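Long-range contacts in universal stress protein (Archaeoglobus fulgidus, PDB 3LOQ), which is of unknown cellular function but belongs to the universal stress protein A family and binds adenosine monophosphate in the first of its two universal stress protein regions: residues L56-T62 against F108-P113; I127-S131 against V145-V149; K154-F160 against P284-R290. All coordinates share one frame; numbering follows the deposited sequence.

Contact 1 (L56-T62 against F108-P113); sequences LFVINLT and FPAGDP. With AMP (adenosine monophosphate), chain C.
I59 lies opposite A110 and N60 opposite G111 where strand 52-60 runs parallel to the short strand 110-111. I59 uses both its backbone groups: its N donates to P109 O (2.8 Å) and its O accepts a nearly straight bond from G111 N (2.9 Å). Farther along, L61 N reaches G111 O, 2.8 Å away, in the carbonyl plane. Those bonds leave the backbone of V58 to the ligand: V58 N donates to AMP N1 at 3.1 Å, and AMP N6 donates to V58 O at 2.9 Å with a 176° angle at the hydrogen. T62 N makes a weak bond to N60 OD1, while D112, at the N-cap of helix 113-121, turns OD1 to V114 N.

Apolar groups fill the flanks. The edge of F57 meets the face of F108 in a T-shaped pair, planes at 84°, and I59 CD1 lies 3.5 Å from F108 CB. G111 has backbone angles that would press a side chain against the preceding carbonyl, so glycine fits. The puckered P113 ring touches the N60 amide with CG and CD and adenine with CB. Adenine recognition here probably rests largely on backbone N-H and C=O, with V58's side chain adding packing.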
loop_
_atom_site.group_PDB
_atom_site.type_symbol
_atom_site.label_atom_id
_atom_site.label_comp_id
_atom_site.label_asym_id
_atom_site.label_seq_id
_atom_site.Cartn_x
_atom_site.Cartn_y
_atom_site.Cartn_z
ATOM N N LEU A 56 -0.729 -12.936 8.281
ATOM C CA LEU A 56 -1.963 -13.633 7.938
ATOM C C LEU A 56 -1.825 -14.529 6.707
ATOM O O LEU A 56 -1.545 -14.063 5.595
ATOM C CB LEU A 56 -3.087 -12.628 7.696
ATOM C CG LEU A 56 -4.466 -13.215 7.367
ATOM C CD1 LEU A 56 -5.025 -13.970 8.569
ATOM C CD2 LEU A 56 -5.460 -12.145 6.895
ATOM N N PHE A 57 -2.023 -15.821 6.915
ATOM C CA PHE A 57 -2.004 -16.775 5.829
ATOM C C PHE A 57 -3.397 -17.340 5.694
ATOM O O PHE A 57 -3.988 -17.789 6.658
ATOM C CB PHE A 57 -1.016 -17.907 6.097
ATOM C CG PHE A 57 -1.135 -19.052 5.113
ATOM C CD1 PHE A 57 -0.591 -18.952 3.843
ATOM C CD2 PHE A 57 -1.797 -20.220 5.461
ATOM C CE1 PHE A 57 -0.692 -19.993 2.936
ATOM C CE2 PHE A 57 -1.903 -21.276 4.558
ATOM C CZ PHE A 57 -1.352 -21.162 3.292
ATOM N N VAL A 58 -3.928 -17.325 4.492
ATOM C CA VAL A 58 -5.280 -17.804 4.293
ATOM C C VAL A 58 -5.220 -19.067 3.447
ATOM O O VAL A 58 -4.508 -19.113 2.436
ATOM C CB VAL A 58 -6.142 -16.724 3.609
ATOM C CG1 VAL A 58 -7.554 -17.228 3.337
ATOM C CG2 VAL A 58 -6.162 -15.448 4.465
ATOM N N ILE A 59 -5.927 -20.106 3.882
ATOM C CA ILE A 59 -6.114 -21.275 3.038
ATOM C C ILE A 59 -7.168 -20.918 1.991
ATOM O O ILE A 59 -8.350 -20.683 2.298
ATOM C CB ILE A 59 -6.498 -22.526 3.855
ATOM C CG1 ILE A 59 -5.338 -22.915 4.780
ATOM C CG2 ILE A 59 -6.837 -23.684 2.918
ATOM C CD1 ILE A 59 -5.736 -23.177 6.208
ATOM N N ASN A 60 -6.715 -20.835 0.747
ATOM C CA ASN A 60 -7.549 -20.326 -0.321
ATOM C C ASN A 60 -8.465 -21.417 -0.884
ATOM O O ASN A 60 -8.043 -22.242 -1.696
ATOM C CB ASN A 60 -6.667 -19.708 -1.410
ATOM C CG ASN A 60 -7.470 -19.089 -2.534
ATOM O OD1 ASN A 60 -8.693 -19.189 -2.568
ATOM N ND2 ASN A 60 -6.782 -18.449 -3.467
ATOM N N LEU A 61 -9.717 -21.417 -0.434
ATOM C CA LEU A 61 -10.701 -22.389 -0.903
ATOM C C LEU A 61 -11.343 -21.925 -2.201
ATOM O O LEU A 61 -11.966 -22.701 -2.918
ATOM C CB LEU A 61 -11.777 -22.630 0.168
ATOM C CG LEU A 61 -11.173 -23.169 1.470
ATOM C CD1 LEU A 61 -12.234 -23.632 2.449
ATOM C CD2 LEU A 61 -10.187 -24.299 1.177
ATOM N N THR A 62 -11.176 -20.647 -2.496
ATOM C CA THR A 62 -11.808 -20.025 -3.649
ATOM C C THR A 62 -11.549 -20.767 -4.947
ATOM O O THR A 62 -12.472 -21.035 -5.716
ATOM C CB THR A 62 -11.333 -18.583 -3.782
ATOM O OG1 THR A 62 -12.116 -17.767 -2.905
ATOM C CG2 THR A 62 -11.455 -18.082 -5.227
ATOM N N PHE A 108 -5.431 -20.491 10.919
ATOM C CA PHE A 108 -5.462 -19.995 9.546
ATOM C C PHE A 108 -6.880 -20.007 9.015
ATOM O O PHE A 108 -7.495 -21.062 8.912
ATOM C CB PHE A 108 -4.615 -20.862 8.626
ATOM C CG PHE A 108 -3.204 -21.031 9.081
ATOM C CD1 PHE A 108 -2.601 -22.277 9.050
ATOM C CD2 PHE A 108 -2.473 -19.946 9.538
ATOM C CE1 PHE A 108 -1.292 -22.434 9.472
ATOM C CE2 PHE A 108 -1.162 -20.101 9.965
ATOM C CZ PHE A 108 -0.575 -21.346 9.932
ATOM N N PRO A 109 -7.401 -18.833 8.650
ATOM C CA PRO A 109 -8.730 -18.813 8.032
ATOM C C PRO A 109 -8.721 -19.636 6.749
ATOM O O PRO A 109 -7.706 -19.654 6.035
ATOM C CB PRO A 109 -8.930 -17.337 7.675
ATOM C CG PRO A 109 -7.915 -16.576 8.500
ATOM C CD PRO A 109 -6.758 -17.509 8.668
ATOM N N ALA A 110 -9.827 -20.317 6.465
ATOM C CA ALA A 110 -10.030 -20.951 5.161
ATOM C C ALA A 110 -11.221 -20.312 4.454
ATOM O O ALA A 110 -12.292 -20.154 5.033
ATOM C CB ALA A 110 -10.244 -22.437 5.313
ATOM N N GLY A 111 -11.014 -19.929 3.205
ATOM C CA GLY A 111 -12.040 -19.281 2.424
ATOM C C GLY A 111 -11.440 -18.449 1.312
ATOM O O GLY A 111 -10.609 -18.922 0.533
ATOM N N ASP A 112 -11.865 -17.195 1.254
ATOM C CA ASP A 112 -11.464 -16.273 0.212
ATOM C C ASP A 112 -10.395 -15.342 0.772
ATOM O O ASP A 112 -10.637 -14.631 1.758
ATOM C CB ASP A 112 -12.691 -15.463 -0.214
ATOM C CG ASP A 112 -12.428 -14.581 -1.416
ATOM O OD1 ASP A 112 -11.341 -13.980 -1.517
ATOM O OD2 ASP A 112 -13.327 -14.478 -2.272
ATOM N N PRO A 113 -9.205 -15.328 0.151
ATOM C CA PRO A 113 -8.185 -14.456 0.737
ATOM C C PRO A 113 -8.635 -13.002 0.845
ATOM O O PRO A 113 -8.382 -12.375 1.876
ATOM C CB PRO A 113 -6.994 -14.613 -0.213
ATOM C CG PRO A 113 -7.193 -15.985 -0.825
ATOM C CD PRO A 113 -8.681 -16.150 -0.954
HETATM P P AMP C . -2.103 -10.382 -6.448
HETATM O O1P AMP C . -2.812 -9.101 -6.805
HETATM O O2P AMP C . -2.979 -11.597 -6.205
HETATM O O3P AMP C . -0.893 -10.654 -7.311
HETATM O "O5'" AMP C . -1.494 -10.072 -4.985
HETATM C "C5'" AMP C . -0.657 -11.052 -4.378
HETATM C "C4'" AMP C . -0.698 -10.797 -2.894
HETATM O "O4'" AMP C . -1.974 -11.172 -2.371
HETATM C "C3'" AMP C . 0.262 -11.689 -2.153
HETATM O "O3'" AMP C . 1.529 -11.065 -2.114
HETATM C "C2'" AMP C . -0.349 -11.737 -0.776
HETATM O "O2'" AMP C . 0.039 -10.534 -0.116
HETATM C "C1'" AMP C . -1.838 -11.677 -1.040
HETATM N N9 AMP C . -2.367 -13.057 -1.003
HETATM C C8 AMP C . -2.673 -13.805 -2.081
HETATM N N7 AMP C . -3.129 -15.030 -1.708
HETATM C C5 AMP C . -3.111 -15.068 -0.359
HETATM C C6 AMP C . -3.460 -16.054 0.678
HETATM N N6 AMP C . -3.935 -17.271 0.338
HETATM N N1 AMP C . -3.298 -15.701 1.964
HETATM C C2 AMP C . -2.834 -14.489 2.317
HETATM N N3 AMP C . -2.501 -13.543 1.431
HETATM C C4 AMP C . -2.621 -13.767 0.102
#

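Contact 2 (I127-S131 against V145-V149); sequences IAMGS and VSEGV. With AMP (adenosine monophosphate), chain C.
AMP O1P is gripped twice by S146, whose OG donates to it at 2.6 Å and whose backbone N donates at 3.0 Å; V145 N holds the neighbouring AMP O2P at 2.9 Å. This is the phosphate end of the nucleotide site in the Rossmann-like α/β fold of universal stress proteins: the first turn of helix 145-152 offers its N-H groups, and the helix end would probably favour the negative phosphate. A serine suits the place because its OG, set between the backbone N and the carbonyl carbon (chi1 71°), can turn back to the same oxygen as its own N-H. Across from it, S131 OG bonds to G133 N and only approaches S146 OG.

Segments 127-130 and 145-149 run nearly antiparallel, at 157°, and away from the phosphate the contact is mainly apolar. The bent selenomethionine M129 and V149 pass alongside, running in opposite senses, with SE 3.8 Å from V149 CG1, while M129 CE lies 3.3 Å from AMP O4'. V145 lays CG1 beside AMP O4' and CG2 near AMP C8. An alanine at V145 would remove both methyls and probably leave one side of the ribose and adenine less firmly packed. At G130 a CB would crowd AMP O3'. Farther out, I127 and V149 meet tip to tip, I127 CD1 lying 3.7 Å from V149 CG1.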
loop_
_atom_site.group_PDB
_atom_site.type_symbol
_atom_site.label_atom_id
_atom_site.label_comp_id
_atom_site.label_asym_id
_atom_site.label_seq_id
_atom_site.Cartn_x
_atom_site.Cartn_y
_atom_site.Cartn_z
ATOM N N ILE A 127 -2.533 -2.175 5.862
ATOM C CA ILE A 127 -2.147 -3.416 5.233
ATOM C C ILE A 127 -0.936 -3.160 4.357
ATOM O O ILE A 127 -0.928 -2.211 3.567
ATOM C CB ILE A 127 -3.296 -3.958 4.371
ATOM C CG1 ILE A 127 -4.560 -4.097 5.224
ATOM C CG2 ILE A 127 -2.943 -5.287 3.787
ATOM C CD1 ILE A 127 -5.817 -4.438 4.434
ATOM N N ALA A 128 0.091 -3.995 4.512
ATOM C CA ALA A 128 1.258 -3.956 3.637
ATOM C C ALA A 128 1.322 -5.294 2.955
ATOM O O ALA A 128 1.361 -6.327 3.620
ATOM C CB ALA A 128 2.525 -3.715 4.448
HETATM N N MSE A 129 1.301 -5.301 1.629
HETATM C CA MSE A 129 1.228 -6.572 0.931
HETATM C C MSE A 129 1.967 -6.505 -0.391
HETATM O O MSE A 129 2.342 -5.423 -0.836
HETATM C CB MSE A 129 -0.224 -6.997 0.725
HETATM C CG MSE A 129 -0.996 -6.118 -0.257
HETATM SE SE MSE A 129 -2.918 -6.534 -0.245
HETATM C CE MSE A 129 -2.875 -8.375 -0.890
ATOM N N GLY A 130 2.198 -7.670 -0.994
ATOM C CA GLY A 130 2.856 -7.750 -2.285
ATOM C C GLY A 130 1.846 -7.759 -3.421
ATOM O O GLY A 130 0.641 -7.655 -3.201
ATOM N N SER A 131 2.350 -7.865 -4.642
ATOM C CA SER A 131 1.520 -8.069 -5.811
ATOM C C SER A 131 2.410 -8.726 -6.864
ATOM O O SER A 131 3.605 -8.440 -6.936
ATOM C CB SER A 131 0.991 -6.736 -6.323
ATOM O OG SER A 131 0.483 -6.865 -7.645
ATOM N N VAL A 145 -5.696 -10.738 -5.640
ATOM C CA VAL A 145 -5.964 -10.517 -4.228
ATOM C C VAL A 145 -5.653 -9.078 -3.847
ATOM O O VAL A 145 -6.386 -8.473 -3.061
ATOM C CB VAL A 145 -5.174 -11.500 -3.336
ATOM C CG1 VAL A 145 -5.388 -11.185 -1.863
ATOM C CG2 VAL A 145 -5.607 -12.950 -3.652
ATOM N N SER A 146 -4.606 -8.510 -4.440
ATOM C CA SER A 146 -4.221 -7.147 -4.087
ATOM C C SER A 146 -5.259 -6.150 -4.593
ATOM O O SER A 146 -5.604 -5.202 -3.884
ATOM C CB SER A 146 -2.798 -6.796 -4.567
ATOM O OG SER A 146 -2.709 -6.658 -5.978
ATOM N N GLU A 147 -5.789 -6.365 -5.794
ATOM C CA GLU A 147 -6.858 -5.483 -6.272
ATOM C C GLU A 147 -8.143 -5.618 -5.450
ATOM O O GLU A 147 -8.797 -4.622 -5.144
ATOM C CB GLU A 147 -7.132 -5.680 -7.766
ATOM C CG GLU A 147 -6.074 -5.033 -8.660
ATOM C CD GLU A 147 -5.991 -3.513 -8.506
ATOM O OE1 GLU A 147 -7.038 -2.844 -8.695
ATOM O OE2 GLU A 147 -4.877 -2.990 -8.215
ATOM N N GLY A 148 -8.500 -6.847 -5.089
ATOM C CA GLY A 148 -9.650 -7.080 -4.228
ATOM C C GLY A 148 -9.515 -6.315 -2.914
ATOM O O GLY A 148 -10.423 -5.589 -2.523
ATOM N N VAL A 149 -8.384 -6.486 -2.233
ATOM C CA VAL A 149 -8.118 -5.797 -0.974
ATOM C C VAL A 149 -8.163 -4.283 -1.177
ATOM O O VAL A 149 -8.794 -3.564 -0.403
ATOM C CB VAL A 149 -6.740 -6.213 -0.369
ATOM C CG1 VAL A 149 -6.365 -5.349 0.863
ATOM C CG2 VAL A 149 -6.763 -7.661 0.009
HETATM P P AMP C . -2.103 -10.382 -6.448
HETATM O O1P AMP C . -2.812 -9.101 -6.805
HETATM O O2P AMP C . -2.979 -11.597 -6.205
HETATM O O3P AMP C . -0.893 -10.654 -7.311
HETATM O "O5'" AMP C . -1.494 -10.072 -4.985
HETATM C "C5'" AMP C . -0.657 -11.052 -4.378
HETATM C "C4'" AMP C . -0.698 -10.797 -2.894
HETATM O "O4'" AMP C . -1.974 -11.172 -2.371
HETATM C "C3'" AMP C . 0.262 -11.689 -2.153
HETATM O "O3'" AMP C . 1.529 -11.065 -2.114
HETATM C "C2'" AMP C . -0.349 -11.737 -0.776
HETATM O "O2'" AMP C . 0.039 -10.534 -0.116
HETATM C "C1'" AMP C . -1.838 -11.677 -1.040
HETATM N N9 AMP C . -2.367 -13.057 -1.003
HETATM C C8 AMP C . -2.673 -13.805 -2.081
HETATM N N7 AMP C . -3.129 -15.030 -1.708
HETATM C C5 AMP C . -3.111 -15.068 -0.359
HETATM C C6 AMP C . -3.460 -16.054 0.678
HETATM N N6 AMP C . -3.935 -17.271 0.338
HETATM N N1 AMP C . -3.298 -15.701 1.964
HETATM C C2 AMP C . -2.834 -14.489 2.317
HETATM N N3 AMP C . -2.501 -13.543 1.431
HETATM C C4 AMP C . -2.621 -13.767 0.102
#

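Contact 3 (K154-F160 against P284-R290); sequences KVPVYIF and PVFVCKR
Y158 and F286 face each other as a non-hydrogen-bonded pair where strands 157-160 and 285-288 run antiparallel, the seam that joins the two universal stress protein regions into one continuous sheet. F286 comes in edge first: its CD1 lies 3.5 Å from Y158 CD1, the rings stand at 75°, and F286 CB sits over the tyrosine face. With CG anti to its backbone N (chi1 178°), F286 also carries its far end to P156, where P156 CB is 3.4 Å from F286 CZ. A proline suits the place because its ring packs alongside F286 and its backbone N is not needed in the pairing with 285-288. F160 covers the other face of Y158 and receives P284 over its own ring, P284 CB lying 3.8 Å from the F160 centroid in a CH-pi contact.

Four backbone bonds set the spacing of these rings. V157 and V287 exchange two, V157 N to V287 O at 3.0 Å and V287 N to V157 O at 2.8 Å; I159 and V285 exchange the other two, the shorter being I159 N to V285 O. Beta-branched residues suit these extended positions, and V157, V287 and I159 turn to the opposite face of the sheet, where L150 of helix 145-152 packs on them.

Farther out, T254 OG1 bonds both Y158 OH and P284 O, so the buried tyrosine hydroxyl is satisfied, while Y189 of helix 181-197 adds an edge-to-face partner for F286. K289 bends so that NZ reaches S259 O. Beyond the last bridge a water takes over the pairing, accepting from K289 N at 2.8 Å and donating to K154 O at 3.2 Å.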
loop_
_atom_site.group_PDB
_atom_site.type_symbol
_atom_site.label_atom_id
_atom_site.label_comp_id
_atom_site.label_asym_id
_atom_site.label_seq_id
_atom_site.Cartn_x
_atom_site.Cartn_y
_atom_site.Cartn_z
ATOM N N LYS A 154 -10.783 -0.580 4.241
ATOM C CA LYS A 154 -11.070 0.717 4.858
ATOM C C LYS A 154 -9.789 1.347 5.407
ATOM O O LYS A 154 -9.670 2.565 5.499
ATOM C CB LYS A 154 -12.162 0.597 5.941
ATOM C CG LYS A 154 -13.548 0.243 5.373
ATOM C CD LYS A 154 -14.637 0.171 6.449
ATOM C CE LYS A 154 -14.454 -1.041 7.370
ATOM N NZ LYS A 154 -15.451 -1.086 8.496
ATOM N N VAL A 155 -8.825 0.511 5.757
ATOM C CA VAL A 155 -7.521 1.000 6.187
ATOM C C VAL A 155 -6.634 1.157 4.953
ATOM O O VAL A 155 -6.940 0.595 3.893
ATOM C CB VAL A 155 -6.863 0.021 7.176
ATOM C CG1 VAL A 155 -7.733 -0.122 8.430
ATOM C CG2 VAL A 155 -6.647 -1.345 6.509
ATOM N N PRO A 156 -5.541 1.927 5.072
ATOM C CA PRO A 156 -4.676 2.080 3.908
ATOM C C PRO A 156 -4.029 0.761 3.525
ATOM O O PRO A 156 -3.861 -0.127 4.364
ATOM C CB PRO A 156 -3.615 3.066 4.388
ATOM C CG PRO A 156 -4.250 3.789 5.513
ATOM C CD PRO A 156 -5.089 2.763 6.197
ATOM N N VAL A 157 -3.684 0.651 2.250
ATOM C CA VAL A 157 -3.078 -0.539 1.675
ATOM C C VAL A 157 -1.796 -0.109 0.979
ATOM O O VAL A 157 -1.823 0.767 0.117
ATOM C CB VAL A 157 -4.018 -1.191 0.648
ATOM C CG1 VAL A 157 -3.373 -2.413 0.039
ATOM C CG2 VAL A 157 -5.375 -1.541 1.314
ATOM N N TYR A 158 -0.680 -0.731 1.351
ATOM C CA TYR A 158 0.635 -0.334 0.874
ATOM C C TYR A 158 1.201 -1.489 0.045
ATOM O O TYR A 158 1.458 -2.569 0.585
ATOM C CB TYR A 158 1.534 -0.046 2.092
ATOM C CG TYR A 158 2.620 0.996 1.896
ATOM C CD1 TYR A 158 3.218 1.610 2.994
ATOM C CD2 TYR A 158 3.052 1.361 0.623
ATOM C CE1 TYR A 158 4.221 2.561 2.831
ATOM C CE2 TYR A 158 4.038 2.312 0.445
ATOM C CZ TYR A 158 4.626 2.904 1.556
ATOM O OH TYR A 158 5.617 3.842 1.388
ATOM N N ILE A 159 1.386 -1.273 -1.260
ATOM C CA ILE A 159 1.822 -2.341 -2.174
ATOM C C ILE A 159 3.342 -2.344 -2.453
ATOM O O ILE A 159 3.904 -1.348 -2.909
ATOM C CB ILE A 159 1.067 -2.292 -3.514
ATOM C CG1 ILE A 159 -0.456 -2.268 -3.281
ATOM C CG2 ILE A 159 1.429 -3.512 -4.380
ATOM C CD1 ILE A 159 -0.992 -3.551 -2.700
ATOM N N PHE A 160 3.990 -3.473 -2.170
ATOM C CA PHE A 160 5.424 -3.636 -2.362
ATOM C C PHE A 160 5.689 -4.727 -3.397
ATOM O O PHE A 160 5.124 -5.818 -3.294
ATOM C CB PHE A 160 6.075 -4.032 -1.044
ATOM C CG PHE A 160 6.059 -2.942 -0.013
ATOM C CD1 PHE A 160 7.200 -2.203 0.240
ATOM C CD2 PHE A 160 4.900 -2.655 0.697
ATOM C CE1 PHE A 160 7.201 -1.205 1.186
ATOM C CE2 PHE A 160 4.889 -1.651 1.638
ATOM C CZ PHE A 160 6.051 -0.921 1.886
ATOM N N PRO A 284 7.373 1.424 -3.789
ATOM C CA PRO A 284 6.117 1.004 -3.163
ATOM C C PRO A 284 5.039 2.093 -3.245
ATOM O O PRO A 284 5.344 3.284 -3.181
ATOM C CB PRO A 284 6.528 0.712 -1.711
ATOM C CG PRO A 284 8.057 0.398 -1.816
ATOM C CD PRO A 284 8.535 1.321 -2.883
ATOM N N VAL A 285 3.787 1.675 -3.410
ATOM C CA VAL A 285 2.668 2.609 -3.488
ATOM C C VAL A 285 1.718 2.449 -2.299
ATOM O O VAL A 285 1.204 1.359 -2.034
ATOM C CB VAL A 285 1.926 2.467 -4.824
ATOM C CG1 VAL A 285 0.779 3.483 -4.921
ATOM C CG2 VAL A 285 2.920 2.658 -5.967
ATOM N N PHE A 286 1.510 3.550 -1.580
ATOM C CA PHE A 286 0.613 3.606 -0.429
ATOM C C PHE A 286 -0.716 4.218 -0.888
ATOM O O PHE A 286 -0.741 5.307 -1.473
ATOM C CB PHE A 286 1.268 4.481 0.641
ATOM C CG PHE A 286 0.455 4.685 1.900
ATOM C CD1 PHE A 286 0.479 3.745 2.926
ATOM C CD2 PHE A 286 -0.256 5.865 2.099
ATOM C CE1 PHE A 286 -0.230 3.948 4.102
ATOM C CE2 PHE A 286 -0.963 6.085 3.287
ATOM C CZ PHE A 286 -0.949 5.126 4.286
ATOM N N VAL A 287 -1.814 3.514 -0.633
ATOM C CA VAL A 287 -3.129 3.956 -1.084
ATOM C C VAL A 287 -4.101 4.141 0.071
ATOM O O VAL A 287 -4.464 3.182 0.754
ATOM C CB VAL A 287 -3.765 2.956 -2.043
ATOM C CG1 VAL A 287 -5.160 3.456 -2.446
ATOM C CG2 VAL A 287 -2.881 2.753 -3.255
ATOM N N CYS A 288 -4.530 5.382 0.267
ATOM C CA CYS A 288 -5.382 5.763 1.387
ATOM C C CYS A 288 -6.828 5.499 1.013
ATOM O O CYS A 288 -7.255 5.851 -0.089
ATOM C CB CYS A 288 -5.192 7.249 1.685
ATOM S SG CYS A 288 -5.364 7.644 3.386
ATOM N N LYS A 289 -7.583 4.887 1.918
ATOM C CA LYS A 289 -8.898 4.342 1.552
ATOM C C LYS A 289 -10.092 5.052 2.182
ATOM O O LYS A 289 -11.231 4.668 1.944
ATOM C CB LYS A 289 -8.952 2.826 1.817
ATOM C CG LYS A 289 -8.071 2.028 0.848
ATOM C CD LYS A 289 -8.687 2.077 -0.534
ATOM C CE LYS A 289 -10.118 1.526 -0.478
ATOM N NZ LYS A 289 -10.894 2.051 -1.589
ATOM N N ARG A 290 -9.838 6.095 2.962
ATOM C CA ARG A 290 -10.928 6.867 3.545
ATOM C C ARG A 290 -10.444 8.245 3.969
ATOM O O ARG A 290 -9.241 8.462 4.133
ATOM C CB ARG A 290 -11.548 6.128 4.736
ATOM C CG ARG A 290 -10.716 6.191 5.995
ATOM C CD ARG A 290 -11.240 5.230 7.046
ATOM N NE ARG A 290 -10.137 4.660 7.812
ATOM C CZ ARG A 290 -10.248 3.638 8.659
ATOM N NH1 ARG A 290 -11.428 3.052 8.869
ATOM N NH2 ARG A 290 -9.170 3.199 9.297
HETATM O O HOH W 1 -7.622 4.841 4.724
#

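In the fold
Contacts 2 and 3 are buried near the middle of the chain, whereas the centre of contact 1 lies about 20 Å from the chain centre and is only partly buried. All three reach the same sheet. Contacts 1 and 2 share AMP, contact 1 taking the adenine and contact 2 mainly the phosphate and ribose, and they touch where P113 CB meets V145 CG2. Contact 3 does not touch the nucleotide; its strand 157-160 lies beside strand 126-130 of contact 2, and M129 packs on I159. The chemistry follows: contacts 1 and 3 are backbone-bonded strand pairs, parallel and antiparallel, while contact 2 joins strand to helix by apolar side chains, with S146 and the helix N-H groups turned to the ligand.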